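Local atomic coordinates of BepE protein (Bartonella henselae str. Houston-1, PDB entry 4YK3), a protein that is a Bartonella effector translocated by the VirB type IV secretion system through a signal that probably includes its BID domain, the part in this chain. Residues E57-V62 against D114-A119; M42-I47 against F106-Q111; D26-N31 against S118-A123. All coordinates share one frame; numbering follows the deposited sequence.

In the fold
From the N terminus, helix 21-30 comes first. Contact 3 closes its loop by packing residues 26-31 against 118-123 of the long helix 97-129. Contact 2 starts on the next helix, 32-49, and ends at 106-111, so its loop lies wholly within that of contact 3. Contact 1 starts later, on helix 56-64, but ends further along, at 114-119. Its segments therefore alternate with those of contact 2, and the two cross. Contacts 1 and 3 share Ser118 and Ala119. Met59 of contact 1 also touches Met42 of contact 2. Helix 97-129 thus binds three earlier helices of the BID bundle along its length.

Contact 1. Residues E57-V62 against D114-A119; sequences EKMQEV and DGYTSA
Tyr116 is the first residue of 114-119 to reach 57-62, and it makes most of the contact. CG stands anti to the backbone N (chi1 177°), which carries the phenol straight out toward helix 56-64. There its hydroxyl donates a hydrogen bond to the backbone carbonyl of Met59, with OH 2.6 Å from O. The donor sits above the carbonyl plane, 51° out of it, and not on a lone pair.

The Met59 side chain lies over one face of the same ring. SD is 4.0 Å from the ring centroid, almost on the ring normal, which makes this a Met-aromatic contact. Met59 CG also lies over this face, 3.7 Å from Tyr116 CE2, and adds a CH-pi contact. Val62 comes to the ring obliquely, with CG1 4.2 Å from CE2. On other sides Tyr116 touches Val34 and Tyr37 of helix 32-49, while Val62 also meets Leu72 of helix 69-78.

Thr117 follows. Its CA and that of Val62, 7.4 Å apart, are the nearest pair between the two segments. Thr117 OG1 is hydrogen-bonded to Leu113 O, one turn back. Ser118 faces elsewhere. Its OG and its backbone N both bond to Asp114 O, from opposite faces of the carbonyl plane.

The short helix axes run nearly parallel, at 24°, but approach no closer than 10.9 Å. The tyrosine ring bridges that distance, within the helix bundle of the BID domain. The chemistry is mixed. The ring is held through its face by sulfur and methylene groups, and its buried polar end is satisfied by a main-chain oxygen. The hydrogen bond holds the phenol oxygen at Met59 O, and the thioether over the face probably restricts turning of the ring.

Contact 2. Residues M42-I47 against F106-Q111; sequences MHWCKI and FMHLCQ
Trp44 and His108 lie against each other in an offset stack. The centroids of the indole six-membered ring and the imidazole are 4.8 Å apart, and the planes differ by 21°. The closest part of His108 is not its ring but its methylene. CB rests over the indole face, 3.6 Å from the six-membered centroid, in a CH-pi contact. The imidazole continues from CB over the CZ2-CH2 side of the six-membered ring, where ND1 is 4.0 Å from Trp44 CH2.

The opposite face of the indole is covered by the preceding residue. His43 presents the CD2 edge of its ring there, while His108 lies over the first face with CB and a stacked ring. Trp44 CG is anti to the carbonyl carbon (chi1 -68°), which swings the indole beside its own backbone N and flat against His108. Glu40 OE2 takes the indole N-H, so the ring is also pinned at its NE1 edge.

Helices 32-49 and 97-129 run roughly antiparallel here, with a crossing angle of -151°. This pair belongs to the four-helix bundle of the BID domain. The axes come within 8.9 Å, and Trp44 and Leu109 face each other where the backbones are nearest.

Beside the stacked rings, toward the helix backbones, the contact is apolar. Trp44 CB meets Leu109 CB at 3.7 Å. Leu109 turns its CD1 toward Cys45, whose SG lies 4.0 Å away. Leu109 is buried and also touches Val48 and Tyr49 further along helix 32-49, and Val76 of helix 69-78.

Contact 3. Residues D26-N31 against S118-A123; sequences DRMQHN and SAVTQA
The carboxamide of Asn31 is the flat group that touches across this contact, and the methyl of Ala123 lies above one side of its plane. Ala123 CB is 3.9 Å from Asn31 ND2, nearly straight above that nitrogen. CG of Asn31 stands anti to the backbone N (chi1 -178°), and the amide thus reaches Ala123 while OD1 accepts from the backbone N of Val34. Arg137 also packs on this side chain.

Met28 does the rest. Its chain extends toward helix 97-129 and bends at chi3. SD lies against both Ala123 and Val120, and CE turns to Val120. SD is 3.8 Å from Ala123 CB and 3.4 Å from the carbonyl oxygen of Val120. The methyl CE meets Val120 CG1 at 3.9 Å, the two side chains crossing at about a right angle. The Met28 side chain also touches Leu63 and Ile127, and the Val120 side chain rests on Val62 and Leu63.

Asn31 is a helix N-cap, opening helix 32-49. The contact thus packs helix 21-30 and the capped start of the next helix onto helix 97-129, a buried junction in the helical BID domain.

Contact 1. Residues E57-V62 against D114-A119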
loop_
_atom_site.group_PDB
_atom_site.type_symbol
_atom_site.label_atom_id
_atom_site.label_comp_id
_atom_site.label_asym_id
_atom_site.label_seq_id
_atom_site.Cartn_x
_atom_site.Cartn_y
_atom_site.Cartn_z
ATOM N N GLU A 57 -9.117 1.118 -0.253
ATOM C CA GLU A 57 -9.677 2.428 0.055
ATOM C C GLU A 57 -8.629 3.374 0.656
ATOM O O GLU A 57 -8.490 4.526 0.226
ATOM C CB GLU A 57 -10.856 2.268 1.009
ATOM C CG GLU A 57 -11.634 3.536 1.297
ATOM C CD GLU A 57 -12.980 3.240 1.937
ATOM O OE1 GLU A 57 -13.007 2.644 3.038
ATOM O OE2 GLU A 57 -14.011 3.580 1.320
ATOM N N LYS A 58 -7.877 2.883 1.635
ATOM C CA LYS A 58 -6.883 3.708 2.298
ATOM C C LYS A 58 -5.740 4.090 1.356
ATOM O O LYS A 58 -5.164 5.159 1.493
ATOM C CB LYS A 58 -6.333 3.004 3.539
ATOM C CG LYS A 58 -7.326 2.950 4.704
ATOM C CD LYS A 58 -6.632 3.013 6.057
ATOM C CE LYS A 58 -7.644 3.022 7.197
ATOM N NZ LYS A 58 -7.014 3.287 8.524
ATOM N N MET A 59 -5.404 3.219 0.411
ATOM C CA MET A 59 -4.364 3.552 -0.548
ATOM C C MET A 59 -4.847 4.661 -1.481
ATOM O O MET A 59 -4.062 5.522 -1.872
ATOM C CB MET A 59 -3.928 2.320 -1.343
ATOM C CG MET A 59 -2.943 1.433 -0.587
ATOM S SD MET A 59 -2.221 0.197 -1.665
ATOM C CE MET A 59 -3.653 -0.852 -2.036
ATOM N N GLN A 60 -6.137 4.645 -1.816
ATOM C CA GLN A 60 -6.720 5.722 -2.614
ATOM C C GLN A 60 -6.687 7.007 -1.810
ATOM O O GLN A 60 -6.397 8.075 -2.345
ATOM C CB GLN A 60 -8.153 5.404 -3.044
ATOM C CG GLN A 60 -8.261 4.326 -4.114
ATOM C CD GLN A 60 -7.537 4.701 -5.396
ATOM O OE1 GLN A 60 -7.874 5.694 -6.047
ATOM N NE2 GLN A 60 -6.528 3.912 -5.758
ATOM N N GLU A 61 -6.959 6.901 -0.515
ATOM C CA GLU A 61 -6.985 8.083 0.337
ATOM C C GLU A 61 -5.611 8.721 0.418
ATOM O O GLU A 61 -5.484 9.945 0.437
ATOM C CB GLU A 61 -7.499 7.732 1.732
ATOM C CG GLU A 61 -9.022 7.664 1.779
ATOM C CD GLU A 61 -9.565 6.942 3.002
ATOM O OE1 GLU A 61 -8.763 6.524 3.870
ATOM O OE2 GLU A 61 -10.802 6.798 3.086
ATOM N N VAL A 62 -4.577 7.887 0.431
ATOM C CA VAL A 62 -3.224 8.395 0.491
ATOM C C VAL A 62 -2.875 9.194 -0.776
ATOM O O VAL A 62 -2.201 10.210 -0.684
ATOM C CB VAL A 62 -2.241 7.253 0.742
ATOM C CG1 VAL A 62 -0.808 7.711 0.531
ATOM C CG2 VAL A 62 -2.436 6.722 2.162
ATOM N N ASP A 114 5.331 0.309 2.550
ATOM C CA ASP A 114 6.378 1.319 2.618
ATOM C C ASP A 114 6.738 1.807 1.224
ATOM O O ASP A 114 6.880 3.001 0.997
ATOM C CB ASP A 114 7.632 0.767 3.296
ATOM C CG ASP A 114 7.493 0.698 4.789
ATOM O OD1 ASP A 114 6.346 0.566 5.260
ATOM O OD2 ASP A 114 8.525 0.763 5.494
ATOM N N GLY A 115 6.910 0.863 0.305
ATOM C CA GLY A 115 7.195 1.176 -1.086
ATOM C C GLY A 115 6.095 2.020 -1.718
ATOM O O GLY A 115 6.382 3.025 -2.378
ATOM N N TYR A 116 4.838 1.625 -1.501
ATOM C CA TYR A 116 3.708 2.392 -2.015
ATOM C C TYR A 116 3.688 3.832 -1.497
ATOM O O TYR A 116 3.588 4.780 -2.283
ATOM C CB TYR A 116 2.369 1.720 -1.656
ATOM C CG TYR A 116 1.185 2.539 -2.120
ATOM C CD1 TYR A 116 0.785 2.530 -3.461
ATOM C CD2 TYR A 116 0.486 3.345 -1.236
ATOM C CE1 TYR A 116 -0.298 3.296 -3.896
ATOM C CE2 TYR A 116 -0.587 4.127 -1.664
ATOM C CZ TYR A 116 -0.975 4.094 -2.986
ATOM O OH TYR A 116 -2.040 4.859 -3.393
ATOM N N THR A 117 3.751 3.998 -0.177
ATOM C CA THR A 117 3.560 5.324 0.404
ATOM C C THR A 117 4.772 6.226 0.111
ATOM O O THR A 117 4.621 7.431 -0.096
ATOM C CB THR A 117 3.282 5.253 1.930
ATOM O OG1 THR A 117 4.352 4.571 2.591
ATOM C CG2 THR A 117 1.978 4.506 2.196
ATOM N N SER A 118 5.966 5.646 0.064
ATOM C CA SER A 118 7.138 6.420 -0.346
ATOM C C SER A 118 7.049 6.824 -1.822
ATOM O O SER A 118 7.416 7.942 -2.189
ATOM C CB SER A 118 8.421 5.631 -0.102
ATOM O OG SER A 118 8.541 5.303 1.269
ATOM N N ALA A 119 6.559 5.922 -2.669
ATOM C CA ALA A 119 6.450 6.239 -4.092
ATOM C C ALA A 119 5.425 7.350 -4.315
ATOM O O ALA A 119 5.630 8.231 -5.149
ATOM C CB ALA A 119 6.082 5.014 -4.889
#

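Contact 2. Residues M42-I47 against F106-Q111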
loop_
_atom_site.group_PDB
_atom_site.type_symbol
_atom_site.label_atom_id
_atom_site.label_comp_id
_atom_site.label_asym_id
_atom_site.label_seq_id
_atom_site.Cartn_x
_atom_site.Cartn_y
_atom_site.Cartn_z
ATOM N N MET A 42 -1.877 -5.213 -2.682
ATOM C CA MET A 42 -3.091 -6.029 -2.745
ATOM C C MET A 42 -2.755 -7.514 -2.711
ATOM O O MET A 42 -3.483 -8.311 -2.108
ATOM C CB MET A 42 -3.912 -5.722 -3.999
ATOM C CG MET A 42 -4.454 -4.304 -4.036
ATOM S SD MET A 42 -5.362 -3.950 -5.546
ATOM C CE MET A 42 -6.663 -5.188 -5.475
ATOM N N HIS A 43 -1.671 -7.888 -3.384
ATOM C CA HIS A 43 -1.250 -9.282 -3.388
ATOM C C HIS A 43 -0.980 -9.755 -1.959
ATOM O O HIS A 43 -1.466 -10.793 -1.528
ATOM C CB HIS A 43 -0.000 -9.473 -4.247
ATOM C CG HIS A 43 0.612 -10.832 -4.117
ATOM N ND1 HIS A 43 0.130 -11.934 -4.789
ATOM C CD2 HIS A 43 1.661 -11.269 -3.383
ATOM C CE1 HIS A 43 0.860 -12.990 -4.481
ATOM N NE2 HIS A 43 1.798 -12.614 -3.631
ATOM N N TRP A 44 -0.207 -8.980 -1.219
ATOM C CA TRP A 44 0.168 -9.406 0.108
ATOM C C TRP A 44 -0.992 -9.245 1.100
ATOM O O TRP A 44 -1.025 -9.958 2.106
ATOM C CB TRP A 44 1.431 -8.660 0.577
ATOM C CG TRP A 44 2.647 -9.080 -0.224
ATOM C CD1 TRP A 44 3.323 -8.317 -1.131
ATOM C CD2 TRP A 44 3.289 -10.372 -0.237
ATOM N NE1 TRP A 44 4.335 -9.035 -1.689
ATOM C CE2 TRP A 44 4.344 -10.299 -1.168
ATOM C CE3 TRP A 44 3.074 -11.574 0.447
ATOM C CZ2 TRP A 44 5.196 -11.384 -1.436
ATOM C CZ3 TRP A 44 3.909 -12.649 0.182
ATOM C CH2 TRP A 44 4.965 -12.544 -0.743
ATOM N N CYS A 45 -1.947 -8.345 0.825
ATOM C CA CYS A 45 -3.154 -8.280 1.664
ATOM C C CYS A 45 -3.917 -9.592 1.545
ATOM O O CYS A 45 -4.375 -10.150 2.547
ATOM C CB CYS A 45 -4.080 -7.109 1.285
ATOM S SG CYS A 45 -3.573 -5.545 2.044
ATOM N N LYS A 46 -4.031 -10.093 0.317
ATOM C CA LYS A 46 -4.679 -11.383 0.098
ATOM C C LYS A 46 -4.008 -12.482 0.937
ATOM O O LYS A 46 -4.674 -13.316 1.523
ATOM C CB LYS A 46 -4.658 -11.764 -1.378
ATOM C CG LYS A 46 -5.447 -13.027 -1.683
ATOM C CD LYS A 46 -5.056 -13.634 -3.016
ATOM C CE LYS A 46 -5.996 -13.183 -4.127
ATOM N NZ LYS A 46 -5.743 -13.898 -5.418
ATOM N N ILE A 47 -2.684 -12.455 1.015
ATOM C CA ILE A 47 -1.957 -13.483 1.754
ATOM C C ILE A 47 -2.016 -13.288 3.271
ATOM O O ILE A 47 -2.221 -14.248 4.015
ATOM C CB ILE A 47 -0.515 -13.545 1.255
ATOM C CG1 ILE A 47 -0.499 -14.220 -0.118
ATOM C CG2 ILE A 47 0.369 -14.312 2.214
ATOM C CD1 ILE A 47 0.660 -13.812 -0.928
ATOM N N PHE A 106 3.797 -11.274 6.119
ATOM C CA PHE A 106 3.615 -9.994 6.800
ATOM C C PHE A 106 4.739 -8.988 6.490
ATOM O O PHE A 106 4.459 -7.824 6.203
ATOM C CB PHE A 106 3.513 -10.195 8.304
ATOM C CG PHE A 106 3.296 -8.921 9.060
ATOM C CD1 PHE A 106 2.231 -8.091 8.738
ATOM C CD2 PHE A 106 4.150 -8.555 10.092
ATOM C CE1 PHE A 106 2.010 -6.908 9.419
ATOM C CE2 PHE A 106 3.948 -7.361 10.791
ATOM C CZ PHE A 106 2.872 -6.539 10.457
ATOM N N MET A 107 5.995 -9.441 6.552
ATOM C CA MET A 107 7.153 -8.597 6.258
ATOM C C MET A 107 7.078 -8.022 4.855
ATOM O O MET A 107 7.412 -6.865 4.636
ATOM C CB MET A 107 8.463 -9.379 6.415
ATOM C CG MET A 107 9.731 -8.543 6.185
ATOM S SD MET A 107 11.282 -9.501 5.995
ATOM C CE MET A 107 11.109 -10.079 4.303
ATOM N N HIS A 108 6.654 -8.843 3.904
ATOM C CA HIS A 108 6.562 -8.394 2.534
ATOM C C HIS A 108 5.430 -7.384 2.388
ATOM O O HIS A 108 5.515 -6.465 1.576
ATOM C CB HIS A 108 6.372 -9.588 1.604
ATOM C CG HIS A 108 7.554 -10.499 1.577
ATOM N ND1 HIS A 108 7.546 -11.749 2.160
ATOM C CD2 HIS A 108 8.801 -10.321 1.082
ATOM C CE1 HIS A 108 8.730 -12.312 1.999
ATOM N NE2 HIS A 108 9.508 -11.468 1.348
ATOM N N LEU A 109 4.388 -7.529 3.203
ATOM C CA LEU A 109 3.264 -6.608 3.110
ATOM C C LEU A 109 3.730 -5.236 3.594
ATOM O O LEU A 109 3.438 -4.217 2.971
ATOM C CB LEU A 109 2.057 -7.115 3.915
ATOM C CG LEU A 109 0.943 -6.112 4.208
ATOM C CD1 LEU A 109 0.302 -5.595 2.915
ATOM C CD2 LEU A 109 -0.128 -6.668 5.167
ATOM N N CYS A 110 4.485 -5.219 4.685
ATOM C CA CYS A 110 5.022 -3.970 5.222
ATOM C C CYS A 110 5.983 -3.266 4.241
ATOM O O CYS A 110 5.898 -2.053 4.054
ATOM C CB CYS A 110 5.728 -4.240 6.549
ATOM S SG CYS A 110 4.563 -4.835 7.794
ATOM N N GLN A 111 6.868 -4.034 3.615
ATOM C CA GLN A 111 7.751 -3.517 2.570
ATOM C C GLN A 111 6.967 -2.951 1.400
ATOM O O GLN A 111 7.265 -1.871 0.929
ATOM C CB GLN A 111 8.675 -4.603 2.028
ATOM C CG GLN A 111 9.684 -5.170 2.983
ATOM C CD GLN A 111 10.638 -6.118 2.273
ATOM O OE1 GLN A 111 10.879 -7.233 2.732
ATOM N NE2 GLN A 111 11.161 -5.685 1.131
#

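Contact 3. Residues D26-N31 against S118-A123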
loop_
_atom_site.group_PDB
_atom_site.type_symbol
_atom_site.label_atom_id
_atom_site.label_comp_id
_atom_site.label_asym_id
_atom_site.label_seq_id
_atom_site.Cartn_x
_atom_site.Cartn_y
_atom_site.Cartn_z
ATOM N N ASP A 26 -4.654 12.598 -9.655
ATOM C CA ASP A 26 -5.028 12.040 -10.942
ATOM C C ASP A 26 -3.784 11.571 -11.709
ATOM O O ASP A 26 -3.770 10.461 -12.247
ATOM C CB ASP A 26 -5.813 13.063 -11.759
ATOM C CG ASP A 26 -6.802 12.414 -12.694
ATOM O OD1 ASP A 26 -6.368 11.811 -13.697
ATOM O OD2 ASP A 26 -8.019 12.488 -12.413
ATOM N N ARG A 27 -2.741 12.404 -11.751
ATOM C CA ARG A 27 -1.471 12.011 -12.376
ATOM C C ARG A 27 -0.857 10.802 -11.678
ATOM O O ARG A 27 -0.435 9.842 -12.319
ATOM C CB ARG A 27 -0.467 13.170 -12.361
ATOM N N MET A 28 -0.830 10.839 -10.355
ATOM C CA MET A 28 -0.183 9.774 -9.594
ATOM C C MET A 28 -0.873 8.421 -9.754
ATOM O O MET A 28 -0.273 7.387 -9.479
ATOM C CB MET A 28 -0.110 10.152 -8.121
ATOM C CG MET A 28 0.726 11.399 -7.873
ATOM S SD MET A 28 1.265 11.502 -6.162
ATOM C CE MET A 28 -0.318 11.650 -5.320
ATOM N N GLN A 29 -2.122 8.424 -10.209
ATOM C CA GLN A 29 -2.846 7.177 -10.451
ATOM C C GLN A 29 -2.145 6.330 -11.512
ATOM O O GLN A 29 -2.116 5.110 -11.419
ATOM C CB GLN A 29 -4.285 7.469 -10.876
ATOM N N HIS A 30 -1.561 6.989 -12.506
ATOM C CA HIS A 30 -0.917 6.296 -13.617
ATOM C C HIS A 30 0.584 6.107 -13.424
ATOM O O HIS A 30 1.228 5.422 -14.219
ATOM C CB HIS A 30 -1.170 7.055 -14.916
ATOM C CG HIS A 30 -2.593 7.472 -15.091
ATOM N ND1 HIS A 30 -3.628 6.566 -15.177
ATOM C CD2 HIS A 30 -3.158 8.700 -15.178
ATOM C CE1 HIS A 30 -4.769 7.217 -15.317
ATOM N NE2 HIS A 30 -4.511 8.513 -15.322
ATOM N N ASN A 31 1.142 6.729 -12.390
ATOM C CA ASN A 31 2.568 6.593 -12.124
ATOM C C ASN A 31 2.924 5.113 -12.033
ATOM O O ASN A 31 2.282 4.363 -11.292
ATOM C CB ASN A 31 2.947 7.324 -10.834
ATOM C CG ASN A 31 4.435 7.261 -10.536
ATOM O OD1 ASN A 31 4.947 6.227 -10.104
ATOM N ND2 ASN A 31 5.136 8.377 -10.756
ATOM N N SER A 118 5.966 5.646 0.064
ATOM C CA SER A 118 7.138 6.420 -0.346
ATOM C C SER A 118 7.049 6.824 -1.822
ATOM O O SER A 118 7.416 7.942 -2.189
ATOM C CB SER A 118 8.421 5.631 -0.102
ATOM O OG SER A 118 8.541 5.303 1.269
ATOM N N ALA A 119 6.559 5.922 -2.669
ATOM C CA ALA A 119 6.450 6.239 -4.092
ATOM C C ALA A 119 5.425 7.350 -4.315
ATOM O O ALA A 119 5.630 8.231 -5.149
ATOM C CB ALA A 119 6.082 5.014 -4.889
ATOM N N VAL A 120 4.327 7.305 -3.566
ATOM C CA VAL A 120 3.314 8.355 -3.636
ATOM C C VAL A 120 3.894 9.701 -3.203
ATOM O O VAL A 120 3.695 10.729 -3.859
ATOM C CB VAL A 120 2.077 8.017 -2.770
ATOM C CG1 VAL A 120 1.175 9.236 -2.661
ATOM C CG2 VAL A 120 1.314 6.828 -3.345
ATOM N N THR A 121 4.597 9.696 -2.082
ATOM C CA THR A 121 5.230 10.912 -1.592
ATOM C C THR A 121 6.282 11.404 -2.592
ATOM O O THR A 121 6.364 12.587 -2.892
ATOM C CB THR A 121 5.869 10.673 -0.206
ATOM O OG1 THR A 121 4.825 10.568 0.773
ATOM C CG2 THR A 121 6.821 11.820 0.171
ATOM N N GLN A 122 7.054 10.474 -3.137
ATOM C CA GLN A 122 8.114 10.817 -4.081
ATOM C C GLN A 122 7.531 11.357 -5.385
ATOM O O GLN A 122 8.135 12.198 -6.042
ATOM C CB GLN A 122 8.979 9.584 -4.323
ATOM C CG GLN A 122 10.069 9.692 -5.353
ATOM C CD GLN A 122 10.864 8.393 -5.444
ATOM O OE1 GLN A 122 12.060 8.366 -5.151
ATOM N NE2 GLN A 122 10.190 7.303 -5.824
ATOM N N ALA A 123 6.338 10.894 -5.745
ATOM C CA ALA A 123 5.728 11.321 -7.002
ATOM C C ALA A 123 5.149 12.714 -6.858
ATOM O O ALA A 123 5.270 13.530 -7.772
ATOM C CB ALA A 123 4.645 10.341 -7.446
#